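Side-chain contacts in novel protein similar to vertebrate potassium voltage-gated channel, subfamily H (Eag-related) family (Danio rerio, PDB 3UKN), which probably forms the pore of a voltage-gated potassium channel, this chain being its C-terminal C-linker and cyclic nucleotide-binding homology domain: residues L39-F42 / Q43-S47; G106-L109 / I110-G113. All coordinates share one frame; numbering follows the deposited sequence.

Overall arrangement
From the N terminus, contact 1 comes first, closing the last turn of helix 32-45 and the bend by which the chain leaves it. Contact 2 begins some sixty residues later and wraps around the corner at Leu109, within strand 108-110. The two run in series, neither nested nor crossed, each local in sequence. They nevertheless meet in space: their centres lie about 11 Å apart, and residues of 106-113 reach the end of the helix, where Glu107 takes the indole N-H of Trp46 and Arg111 meets backbone oxygens. Together they tie the end of helix 32-45 to strand 108-110, an outermost strand within this chain of the four-stranded sheet.

Contact 1. Residues L39-F42 / Q43-S47; sequences LECF and QTTWS
Phe42 and Trp46 sit one helical turn apart at the C-terminal end of helix 32-45, probably part of the C-linker in this fragment, and the backbone keeps helical torsions through Thr45 before Trp46 breaks away. The bond from Thr45 N to Phe42 O, three residues back at 3.2 Å, fits that ending; those from Gln43 N to Leu39 O and from Thr44 N to Glu40 O are weak.

Cys41 O receives a weak bond from Thr45 N at 2.9 Å and a further donor, the hydroxyl of Thr45, with OG1 2.8 Å from that oxygen. The first torsion of Thr45 (63°) sets OG1 between its own N and carbonyl carbon, turning it back toward the preceding turn; it arrives 36° out of the carbonyl plane. The same torsion brings the methyl CG2 of Thr45 within 3.8 Å of Cys41 SG, a light apolar touch.

On another side of the helix, the rings of Phe42 and Trp46 run alongside each other and point the same way. CZ of Phe42 meets CE3 of Trp46 at 3.7 Å. The rings meet obliquely, planes inclined at 36° and centroids 5.4 Å apart. Tyr14 of helix 13-27 touches both rings, while Phe61 of the second subunit packs on Phe42 and Thr45.

Chemically, the Thr45 hydroxyl is bonded to Cys41 O within its own helix, and the ring pair turns apolar surface to helix 13-27 and, through Phe42, to the second subunit, while Trp46 NE1 hydrogen-bonds Glu107 OE2, beside strand 108-110.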
ATOM      1  N   LEU B  39      -1.888 -10.304  18.795  1.00 51.06           N
ATOM      2  CA  LEU B  39      -1.421  -9.013  19.299  1.00 51.89           C
ATOM      3  C   LEU B  39       0.019  -9.055  19.811  1.00 58.77           C
ATOM      4  O   LEU B  39       0.771  -8.090  19.654  1.00 59.58           O
ATOM      5  CB  LEU B  39      -2.365  -8.477  20.381  1.00 50.80           C
ATOM      6  CG  LEU B  39      -3.795  -8.199  19.890  1.00 53.70           C
ATOM      7  CD1 LEU B  39      -4.633  -7.511  20.960  1.00 45.92           C
ATOM      8  CD2 LEU B  39      -3.791  -7.372  18.583  1.00 28.19           C
ATOM      9  N   GLU B  40       0.403 -10.170  20.427  1.00 41.76           N
ATOM     10  CA  GLU B  40       1.774 -10.315  20.904  1.00 58.93           C
ATOM     11  C   GLU B  40       2.717 -10.728  19.772  1.00 60.18           C
ATOM     12  O   GLU B  40       3.891 -10.380  19.780  1.00 56.44           O
ATOM     13  CB  GLU B  40       1.870 -11.249  22.129  1.00 71.89           C
ATOM     14  CG  GLU B  40       1.168 -12.595  22.009  1.00 83.28           C
ATOM     15  CD  GLU B  40       0.904 -13.266  23.371  1.00 87.98           C
ATOM     16  OE1 GLU B  40       0.457 -14.435  23.379  1.00 92.87           O
ATOM     17  OE2 GLU B  40       1.133 -12.628  24.427  1.00 77.96           O
ATOM     18  N   CYS B  41       2.199 -11.450  18.785  1.00 51.20           N
ATOM     19  CA  CYS B  41       3.006 -11.743  17.605  1.00 52.12           C
ATOM     20  C   CYS B  41       3.184 -10.477  16.750  1.00 40.00           C
ATOM     21  O   CYS B  41       4.268 -10.218  16.222  1.00 37.82           O
ATOM     22  CB  CYS B  41       2.418 -12.895  16.794  1.00 50.59           C
ATOM     23  SG  CYS B  41       3.340 -13.257  15.283  1.00 76.96           S
ATOM     24  N   PHE B  42       2.128  -9.676  16.641  1.00 58.88           N
ATOM     25  CA  PHE B  42       2.249  -8.361  16.027  1.00 51.47           C
ATOM     26  C   PHE B  42       3.442  -7.560  16.575  1.00 61.06           C
ATOM     27  O   PHE B  42       4.309  -7.132  15.814  1.00 64.15           O
ATOM     28  CB  PHE B  42       0.965  -7.543  16.205  1.00 41.60           C
ATOM     29  CG  PHE B  42       1.076  -6.134  15.689  1.00 38.26           C
ATOM     30  CD1 PHE B  42       0.948  -5.866  14.331  1.00 42.67           C
ATOM     31  CD2 PHE B  42       1.327  -5.082  16.553  1.00 37.95           C
ATOM     32  CE1 PHE B  42       1.060  -4.566  13.842  1.00 39.61           C
ATOM     33  CE2 PHE B  42       1.449  -3.777  16.076  1.00 33.60           C
ATOM     34  CZ  PHE B  42       1.321  -3.517  14.727  1.00 33.95           C
ATOM     35  N   GLN B  43       3.477  -7.353  17.887  1.00 53.25           N
ATOM     36  CA  GLN B  43       4.494  -6.493  18.486  1.00 59.73           C
ATOM     37  C   GLN B  43       5.863  -7.176  18.544  1.00 70.44           C
ATOM     38  O   GLN B  43       6.894  -6.517  18.677  1.00 79.18           O
ATOM     39  CB  GLN B  43       4.045  -5.963  19.858  1.00 58.72           C
ATOM     40  CG  GLN B  43       3.732  -7.019  20.896  1.00 68.02           C
ATOM     41  CD  GLN B  43       2.890  -6.466  22.045  1.00 76.65           C
ATOM     42  OE1 GLN B  43       1.833  -5.870  21.818  1.00 78.54           O
ATOM     43  NE2 GLN B  43       3.356  -6.658  23.282  1.00 72.14           N
ATOM     44  N   THR B  44       5.863  -8.496  18.408  1.00 37.28           N
ATOM     45  CA  THR B  44       7.101  -9.279  18.324  1.00 49.18           C
ATOM     46  C   THR B  44       7.714  -9.254  16.920  1.00 46.49           C
ATOM     47  O   THR B  44       8.922  -9.405  16.760  1.00 55.26           O
ATOM     48  CB  THR B  44       6.850 -10.755  18.747  1.00 62.08           C
ATOM     49  OG1 THR B  44       7.013 -10.884  20.165  1.00 67.65           O
ATOM     50  CG2 THR B  44       7.806 -11.720  18.037  1.00 69.37           C
ATOM     51  N   THR B  45       6.875  -9.063  15.905  1.00 49.52           N
ATOM     52  CA  THR B  45       7.345  -9.133  14.522  1.00 54.63           C
ATOM     53  C   THR B  45       7.321  -7.794  13.783  1.00 44.27           C
ATOM     54  O   THR B  45       7.724  -7.719  12.631  1.00 42.18           O
ATOM     55  CB  THR B  45       6.542 -10.166  13.705  1.00 55.83           C
ATOM     56  OG1 THR B  45       5.170  -9.755  13.636  1.00 49.52           O
ATOM     57  CG2 THR B  45       6.615 -11.553  14.351  1.00 66.71           C
ATOM     58  N   TRP B  46       6.876  -6.737  14.451  1.00 64.45           N
ATOM     59  CA  TRP B  46       6.720  -5.434  13.805  1.00 52.88           C
ATOM     60  C   TRP B  46       8.014  -4.698  13.441  1.00 57.42           C
ATOM     61  O   TRP B  46       8.992  -4.727  14.185  1.00 59.26           O
ATOM     62  CB  TRP B  46       5.877  -4.515  14.687  1.00 39.75           C
ATOM     63  CG  TRP B  46       5.875  -3.085  14.234  1.00 38.66           C
ATOM     64  CD1 TRP B  46       6.644  -2.063  14.726  1.00 39.02           C
ATOM     65  CD2 TRP B  46       5.065  -2.513  13.195  1.00 31.09           C
ATOM     66  NE1 TRP B  46       6.361  -0.893  14.055  1.00 38.57           N
ATOM     67  CE2 TRP B  46       5.395  -1.146  13.108  1.00 29.50           C
ATOM     68  CE3 TRP B  46       4.090  -3.027  12.329  1.00 33.63           C
ATOM     69  CZ2 TRP B  46       4.783  -0.283  12.195  1.00 27.27           C
ATOM     70  CZ3 TRP B  46       3.485  -2.171  11.418  1.00 26.48           C
ATOM     71  CH2 TRP B  46       3.834  -0.812  11.359  1.00 28.90           C
ATOM     72  N   SER B  47       7.992  -4.022  12.294  1.00 42.47           N
ATOM     73  CA  SER B  47       8.972  -2.980  11.970  1.00 40.80           C
ATOM     74  C   SER B  47       8.294  -1.914  11.107  1.00 34.39           C
ATOM     75  O   SER B  47       7.371  -2.208  10.347  1.00 23.65           O
ATOM     76  CB  SER B  47      10.191  -3.550  11.241  1.00 42.07           C
ATOM     77  OG  SER B  47       9.849  -3.939   9.924  1.00 44.11           O
TER

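Contact 2. Residues G106-L109 / I110-G113; sequences GEFL and IRQG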
ATOM      1  N   GLY B 106      12.466   1.583  21.386  1.00 38.17           N
ATOM      2  CA  GLY B 106      12.566   0.136  21.278  1.00 36.70           C
ATOM      3  C   GLY B 106      11.814  -0.440  20.089  1.00 39.11           C
ATOM      4  O   GLY B 106      11.843  -1.653  19.850  1.00 47.59           O
ATOM      5  N   GLU B 107      11.130   0.427  19.351  1.00 29.17           N
ATOM      6  CA  GLU B 107      10.384   0.001  18.163  1.00 37.66           C
ATOM      7  C   GLU B 107      11.358  -0.158  16.990  1.00 32.89           C
ATOM      8  O   GLU B 107      12.191   0.719  16.753  1.00 28.77           O
ATOM      9  CB  GLU B 107       9.251   0.994  17.831  1.00 32.22           C
ATOM     10  CG  GLU B 107       8.587   0.782  16.460  1.00 34.36           C
ATOM     11  CD  GLU B 107       7.440   1.777  16.170  1.00 48.71           C
ATOM     12  OE1 GLU B 107       7.086   2.574  17.074  1.00 47.42           O
ATOM     13  OE2 GLU B 107       6.898   1.761  15.033  1.00 48.37           O
ATOM     14  N   PHE B 108      11.267  -1.276  16.270  1.00 30.29           N
ATOM     15  CA  PHE B 108      12.177  -1.534  15.144  1.00 31.16           C
ATOM     16  C   PHE B 108      11.789  -0.724  13.910  1.00 24.76           C
ATOM     17  O   PHE B 108      10.672  -0.861  13.400  1.00 34.51           O
ATOM     18  CB  PHE B 108      12.194  -3.027  14.771  1.00 30.66           C
ATOM     19  CG  PHE B 108      13.001  -3.882  15.703  1.00 34.60           C
ATOM     20  CD1 PHE B 108      14.306  -4.248  15.377  1.00 35.26           C
ATOM     21  CD2 PHE B 108      12.456  -4.327  16.902  1.00 35.23           C
ATOM     22  CE1 PHE B 108      15.055  -5.033  16.236  1.00 43.57           C
ATOM     23  CE2 PHE B 108      13.208  -5.117  17.776  1.00 44.58           C
ATOM     24  CZ  PHE B 108      14.510  -5.473  17.436  1.00 46.45           C
ATOM     25  N   LEU B 109      12.701   0.110  13.422  1.00 33.87           N
ATOM     26  CA  LEU B 109      12.488   0.783  12.142  1.00 23.04           C
ATOM     27  C   LEU B 109      12.737  -0.229  11.042  1.00 30.47           C
ATOM     28  O   LEU B 109      11.966  -0.330  10.090  1.00 36.17           O
ATOM     29  CB  LEU B 109      13.434   1.971  11.999  1.00 30.23           C
ATOM     30  CG  LEU B 109      13.413   2.663  10.641  1.00 33.24           C
ATOM     31  CD1 LEU B 109      12.007   3.141  10.383  1.00 37.27           C
ATOM     32  CD2 LEU B 109      14.387   3.825  10.627  1.00 31.53           C
ATOM     33  N   ILE B 110      13.802  -1.012  11.223  1.00 32.13           N
ATOM     34  CA  ILE B 110      14.254  -2.014  10.259  1.00 35.01           C
ATOM     35  C   ILE B 110      14.769  -3.250  10.994  1.00 43.42           C
ATOM     36  O   ILE B 110      15.466  -3.131  11.996  1.00 43.83           O
ATOM     37  CB  ILE B 110      15.392  -1.435   9.408  1.00 40.11           C
ATOM     38  CG1 ILE B 110      14.805  -0.606   8.270  1.00 42.03           C
ATOM     39  CG2 ILE B 110      16.296  -2.540   8.873  1.00 44.77           C
ATOM     40  CD1 ILE B 110      15.629   0.583   7.897  1.00 36.74           C
ATOM     41  N   ARG B 111      14.416  -4.437  10.509  1.00 32.12           N
ATOM     42  CA  ARG B 111      14.934  -5.672  11.100  1.00 39.76           C
ATOM     43  C   ARG B 111      15.970  -6.265  10.167  1.00 48.31           C
ATOM     44  O   ARG B 111      15.750  -6.366   8.955  1.00 44.10           O
ATOM     45  CB  ARG B 111      13.821  -6.689  11.340  1.00 45.62           C
ATOM     46  CG  ARG B 111      12.923  -6.388  12.528  1.00 43.09           C
ATOM     47  CD  ARG B 111      11.933  -7.538  12.798  1.00 49.26           C
ATOM     48  NE  ARG B 111      10.926  -7.157  13.788  1.00 47.46           N
ATOM     49  CZ  ARG B 111      11.119  -7.166  15.107  1.00 46.86           C
ATOM     50  NH1 ARG B 111      12.281  -7.555  15.622  1.00 48.20           N
ATOM     51  NH2 ARG B 111      10.148  -6.788  15.919  1.00 39.56           N
ATOM     52  N   GLN B 112      17.107  -6.645  10.737  1.00 36.49           N
ATOM     53  CA  GLN B 112      18.204  -7.190   9.952  1.00 43.84           C
ATOM     54  C   GLN B 112      17.709  -8.338   9.068  1.00 48.35           C
ATOM     55  O   GLN B 112      16.945  -9.199   9.516  1.00 49.73           O
ATOM     56  CB  GLN B 112      19.326  -7.663  10.871  1.00 50.59           C
ATOM     57  CG  GLN B 112      20.466  -8.323  10.127  1.00 55.11           C
ATOM     58  CD  GLN B 112      21.628  -8.650  11.025  1.00 55.70           C
ATOM     59  OE1 GLN B 112      21.711  -8.162  12.150  1.00 55.91           O
ATOM     60  NE2 GLN B 112      22.535  -9.486  10.536  1.00 63.73           N
ATOM     61  N   GLY B 113      18.123  -8.325   7.805  1.00 59.29           N
ATOM     62  CA  GLY B 113      17.728  -9.355   6.864  1.00 52.35           C
ATOM     63  C   GLY B 113      16.454  -9.050   6.093  1.00 49.21           C
ATOM     64  O   GLY B 113      16.179  -9.686   5.072  1.00 39.77           O
TER
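Phe108 and Arg111, three residues apart round a corner of the chain, make the dense half of this contact. The guanidinium lies over one face of the ring: CZ of Arg111 is 3.9 Å from the ring centroid and 23° off its normal, which meets the geometry of a cation-pi interaction. The planes are inclined at 30°, so the stack is slightly opened, and NH1 takes the central place, 3.3 Å above the ring plane. Its nearest ring atom is CE2 of Phe108, at 3.4 Å from NH1, while NH2 stands 3.5 Å from CD2 of the same ring. The side chain of Arg111 is extended from CG to NE, and the turn about its CD-NE bond then lays the guanidinium flat against the phenyl group. Weak hydrogen bonds from NE to Thr45 O and from NH2 to Trp46 O hold the cation at the end of helix 32-45, probably limiting its rotation over the ring. The carbonyl oxygen of Ile110 lies at the ring edge, in its plane, 3.7 Å from CD1 of Phe108.

The corner itself is a classic beta bulge: Leu109 takes helix-like backbone torsions (psi -43°) before the extended Ile110, and both face Val162 of strand 161-164, within the four-stranded sheet of the cyclic nucleotide-binding homology domain. Their side chains therefore run alongside each other and point the same way, instead of alternating as in a regular strand.

That half is looser across the contact, with CG of Leu109 and CD1 of Ile110 only grazing at 4.1 Å. Yet it is the buried one, each residue also touching Tyr120 of strand 118-122, whereas the closely stacked Phe108 and Arg111 remain partly exposed to solvent.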